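Local coordinates for hypothetical protein PA2218 (Pseudomonas aeruginosa, PDB 2HDW), which is of unknown function but adopts an alpha/beta-hydrolase fold and may therefore act as a hydrolase, at residues D205-M210 and L290-M295. Sequence-based numbering, arbitrary orientation.
Sequences DMTRVM and LSFMNM
OD1 of D205 is gripped by three groups at the start of helix 206-212, among them the hydroxyl of T207, a residue whose methyl side meets F292 and M295. This is an N-cap at work. T207 OG1 donates to D205 OD1 at 2.8 Å, on the syn side and nearly in the carboxylate plane; R208 N reaches the same OD1 from above that plane at 3.1 Å, and T207 N adds a weak bond. OG1 of T207, held between its own backbone N and carbonyl carbon (chi1 65°), faces D205, which leaves CG2 beside the backbone N, 3.2 Å from M295 O, and CB 3.3 Å from F292 O.

One turn on, M210 carries the hydrophobic half. Its chain bends at chi3 (-114°) to set CE over one face of the F292 ring, 3.6 Å from the centroid, a CH-pi contact; SD lies obliquely, 4.8 Å from that centroid, completing a Met-aromatic pair. CB of M206 approaches the ring obliquely at CE1, and F105 meets F292 with the ring planes steeply inclined. Beside them, CG of M293 rests 3.6 Å from M210 O, while M293 O accepts a hydrogen bond from R223.

The two segments bracket a strandless, partly helical excursion between the neighbouring parallel strands 197-201 and 309-314, where alpha/beta hydrolases often carry a lid domain; this one may be such a lid. No hydrogen bond passes between 205-210 and 290-295: the N-cap bonds are spent within the first, and the two meet through methionine-aromatic and apolar contacts and T207 carbons against backbone carbonyls.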
ATOM      1  N   ASP A 205      -2.599   9.990  -2.269  1.00 10.19           N
ATOM      2  CA  ASP A 205      -1.620  10.580  -1.364  1.00  9.73           C
ATOM      3  C   ASP A 205      -2.560  10.659  -0.160  1.00  9.94           C
ATOM      4  O   ASP A 205      -3.413  11.546  -0.108  1.00 10.41           O
ATOM      5  CB  ASP A 205      -1.208  11.991  -1.804  1.00 11.20           C
ATOM      6  CG  ASP A 205      -0.462  12.748  -0.711  1.00 10.65           C
ATOM      7  OD1 ASP A 205      -0.662  12.420   0.475  1.00 10.78           O
ATOM      8  OD2 ASP A 205       0.304  13.685  -1.026  1.00 12.73           O
ATOM      9  N   MET A 206      -2.446   9.722   0.781  1.00  9.22           N
ATOM     10  CA  MET A 206      -3.355   9.725   1.921  1.00  8.91           C
ATOM     11  C   MET A 206      -3.373  10.990   2.791  1.00 10.34           C
ATOM     12  O   MET A 206      -4.405  11.292   3.402  1.00  8.91           O
ATOM     13  CB  MET A 206      -3.135   8.482   2.798  1.00  6.21           C
ATOM     14  CG  MET A 206      -3.486   7.132   2.126  1.00  7.43           C
ATOM     15  SD  MET A 206      -5.140   7.027   1.314  1.00  1.11           S
ATOM     16  CE  MET A 206      -6.184   7.383   2.735  1.00  1.11           C
ATOM     17  N   THR A 207      -2.266  11.736   2.861  1.00  9.31           N
ATOM     18  CA  THR A 207      -2.273  12.949   3.680  1.00  9.53           C
ATOM     19  C   THR A 207      -3.101  14.013   2.968  1.00 11.35           C
ATOM     20  O   THR A 207      -3.824  14.787   3.602  1.00 10.04           O
ATOM     21  CB  THR A 207      -0.838  13.501   3.964  1.00 10.27           C
ATOM     22  OG1 THR A 207      -0.212  13.924   2.742  1.00  8.89           O
ATOM     23  CG2 THR A 207       0.011  12.436   4.639  1.00  8.49           C
ATOM     24  N   ARG A 208      -3.014  14.034   1.642  1.00 11.60           N
ATOM     25  CA  ARG A 208      -3.782  15.000   0.866  1.00 11.96           C
ATOM     26  C   ARG A 208      -5.279  14.694   0.940  1.00 12.24           C
ATOM     27  O   ARG A 208      -6.087  15.589   1.174  1.00 10.96           O
ATOM     28  CB  ARG A 208      -3.338  14.994  -0.599  1.00 12.83           C
ATOM     29  CG  ARG A 208      -4.168  15.901  -1.501  1.00 15.43           C
ATOM     30  CD  ARG A 208      -3.765  15.752  -2.963  1.00 16.48           C
ATOM     31  NE  ARG A 208      -2.504  16.428  -3.261  1.00 20.71           N
ATOM     32  CZ  ARG A 208      -2.393  17.733  -3.499  1.00 21.25           C
ATOM     33  NH1 ARG A 208      -3.471  18.510  -3.483  1.00 18.63           N
ATOM     34  NH2 ARG A 208      -1.201  18.262  -3.736  1.00 20.68           N
ATOM     35  N   VAL A 209      -5.656  13.431   0.760  1.00 11.70           N
ATOM     36  CA  VAL A 209      -7.075  13.092   0.783  1.00 12.09           C
ATOM     37  C   VAL A 209      -7.720  13.312   2.151  1.00 12.80           C
ATOM     38  O   VAL A 209      -8.873  13.733   2.232  1.00 10.58           O
ATOM     39  CB  VAL A 209      -7.329  11.635   0.311  1.00 13.65           C
ATOM     40  CG1 VAL A 209      -6.901  10.633   1.371  1.00 12.53           C
ATOM     41  CG2 VAL A 209      -8.799  11.462  -0.022  1.00 18.46           C
ATOM     42  N   MET A 210      -6.986  13.042   3.226  1.00 11.67           N
ATOM     43  CA  MET A 210      -7.549  13.247   4.555  1.00 12.75           C
ATOM     44  C   MET A 210      -7.570  14.720   4.956  1.00 14.43           C
ATOM     45  O   MET A 210      -8.410  15.146   5.759  1.00 12.80           O
ATOM     46  CB  MET A 210      -6.785  12.426   5.597  1.00 10.70           C
ATOM     47  CG  MET A 210      -7.238  10.972   5.623  1.00 13.38           C
ATOM     48  SD  MET A 210      -6.814  10.074   7.105  1.00  8.33           S
ATOM     49  CE  MET A 210      -5.693   8.907   6.452  1.00 15.15           C
ATOM     50  N   LEU A 290      -5.619  12.381  12.574  1.00 10.39           N
ATOM     51  CA  LEU A 290      -4.789  13.433  13.160  1.00  9.65           C
ATOM     52  C   LEU A 290      -3.364  13.536  12.615  1.00 10.64           C
ATOM     53  O   LEU A 290      -2.873  14.641  12.373  1.00 11.04           O
ATOM     54  CB  LEU A 290      -4.748  13.288  14.679  1.00 10.46           C
ATOM     55  CG  LEU A 290      -6.056  13.639  15.390  1.00  8.67           C
ATOM     56  CD1 LEU A 290      -5.973  13.214  16.836  1.00  9.06           C
ATOM     57  CD2 LEU A 290      -6.329  15.145  15.273  1.00 11.54           C
ATOM     58  N   SER A 291      -2.694  12.407  12.416  1.00  8.80           N
ATOM     59  CA  SER A 291      -1.325  12.458  11.899  1.00 10.03           C
ATOM     60  C   SER A 291      -1.302  12.825  10.421  1.00 10.80           C
ATOM     61  O   SER A 291      -0.542  13.703  10.008  1.00 10.48           O
ATOM     62  CB  SER A 291      -0.606  11.118  12.117  1.00  8.35           C
ATOM     63  OG  SER A 291      -1.288  10.057  11.475  1.00 13.20           O
ATOM     64  N   PHE A 292      -2.142  12.156   9.630  1.00  9.78           N
ATOM     65  CA  PHE A 292      -2.227  12.404   8.191  1.00 11.11           C
ATOM     66  C   PHE A 292      -2.617  13.836   7.845  1.00  9.57           C
ATOM     67  O   PHE A 292      -2.121  14.404   6.871  1.00 10.78           O
ATOM     68  CB  PHE A 292      -3.235  11.436   7.555  1.00  8.85           C
ATOM     69  CG  PHE A 292      -2.754  10.014   7.510  1.00  9.23           C
ATOM     70  CD1 PHE A 292      -1.985   9.561   6.439  1.00  7.24           C
ATOM     71  CD2 PHE A 292      -3.053   9.132   8.547  1.00  7.90           C
ATOM     72  CE1 PHE A 292      -1.517   8.247   6.399  1.00  8.02           C
ATOM     73  CE2 PHE A 292      -2.591   7.817   8.521  1.00  6.55           C
ATOM     74  CZ  PHE A 292      -1.821   7.374   7.442  1.00  8.17           C
ATOM     75  N   MET A 293      -3.501  14.417   8.646  1.00  9.06           N
ATOM     76  CA  MET A 293      -3.966  15.780   8.407  1.00  9.53           C
ATOM     77  C   MET A 293      -2.913  16.821   8.793  1.00  9.66           C
ATOM     78  O   MET A 293      -3.039  18.000   8.441  1.00 10.03           O
ATOM     79  CB  MET A 293      -5.261  16.046   9.207  1.00  7.95           C
ATOM     80  CG  MET A 293      -6.474  15.180   8.814  1.00  9.38           C
ATOM     81  SD  MET A 293      -8.011  15.551   9.760  1.00  1.11           S
ATOM     82  CE  MET A 293      -8.558  16.963   8.902  1.00 11.60           C
ATOM     83  N   ASN A 294      -1.861  16.383   9.477  1.00  9.50           N
ATOM     84  CA  ASN A 294      -0.835  17.304   9.970  1.00  9.54           C
ATOM     85  C   ASN A 294       0.607  17.055   9.507  1.00 10.36           C
ATOM     86  O   ASN A 294       1.489  17.888   9.743  1.00  8.79           O
ATOM     87  CB  ASN A 294      -0.893  17.288  11.504  1.00 10.30           C
ATOM     88  CG  ASN A 294      -0.175  18.461  12.140  1.00 10.90           C
ATOM     89  OD1 ASN A 294      -0.308  19.601  11.699  1.00  9.84           O
ATOM     90  ND2 ASN A 294       0.575  18.187  13.199  1.00 11.99           N
ATOM     91  N   MET A 295       0.843  15.934   8.832  1.00 10.29           N
ATOM     92  CA  MET A 295       2.194  15.589   8.379  1.00 11.91           C
ATOM     93  C   MET A 295       2.201  15.109   6.927  1.00 11.03           C
ATOM     94  O   MET A 295       2.066  13.915   6.655  1.00 10.60           O
ATOM     95  CB  MET A 295       2.772  14.495   9.281  1.00  9.72           C
ATOM     96  CG  MET A 295       4.156  14.816   9.825  1.00 18.78           C
ATOM     97  SD  MET A 295       4.145  16.209  10.968  1.00  1.11           S
ATOM     98  CE  MET A 295       4.381  15.344  12.498  1.00 17.27           C
TER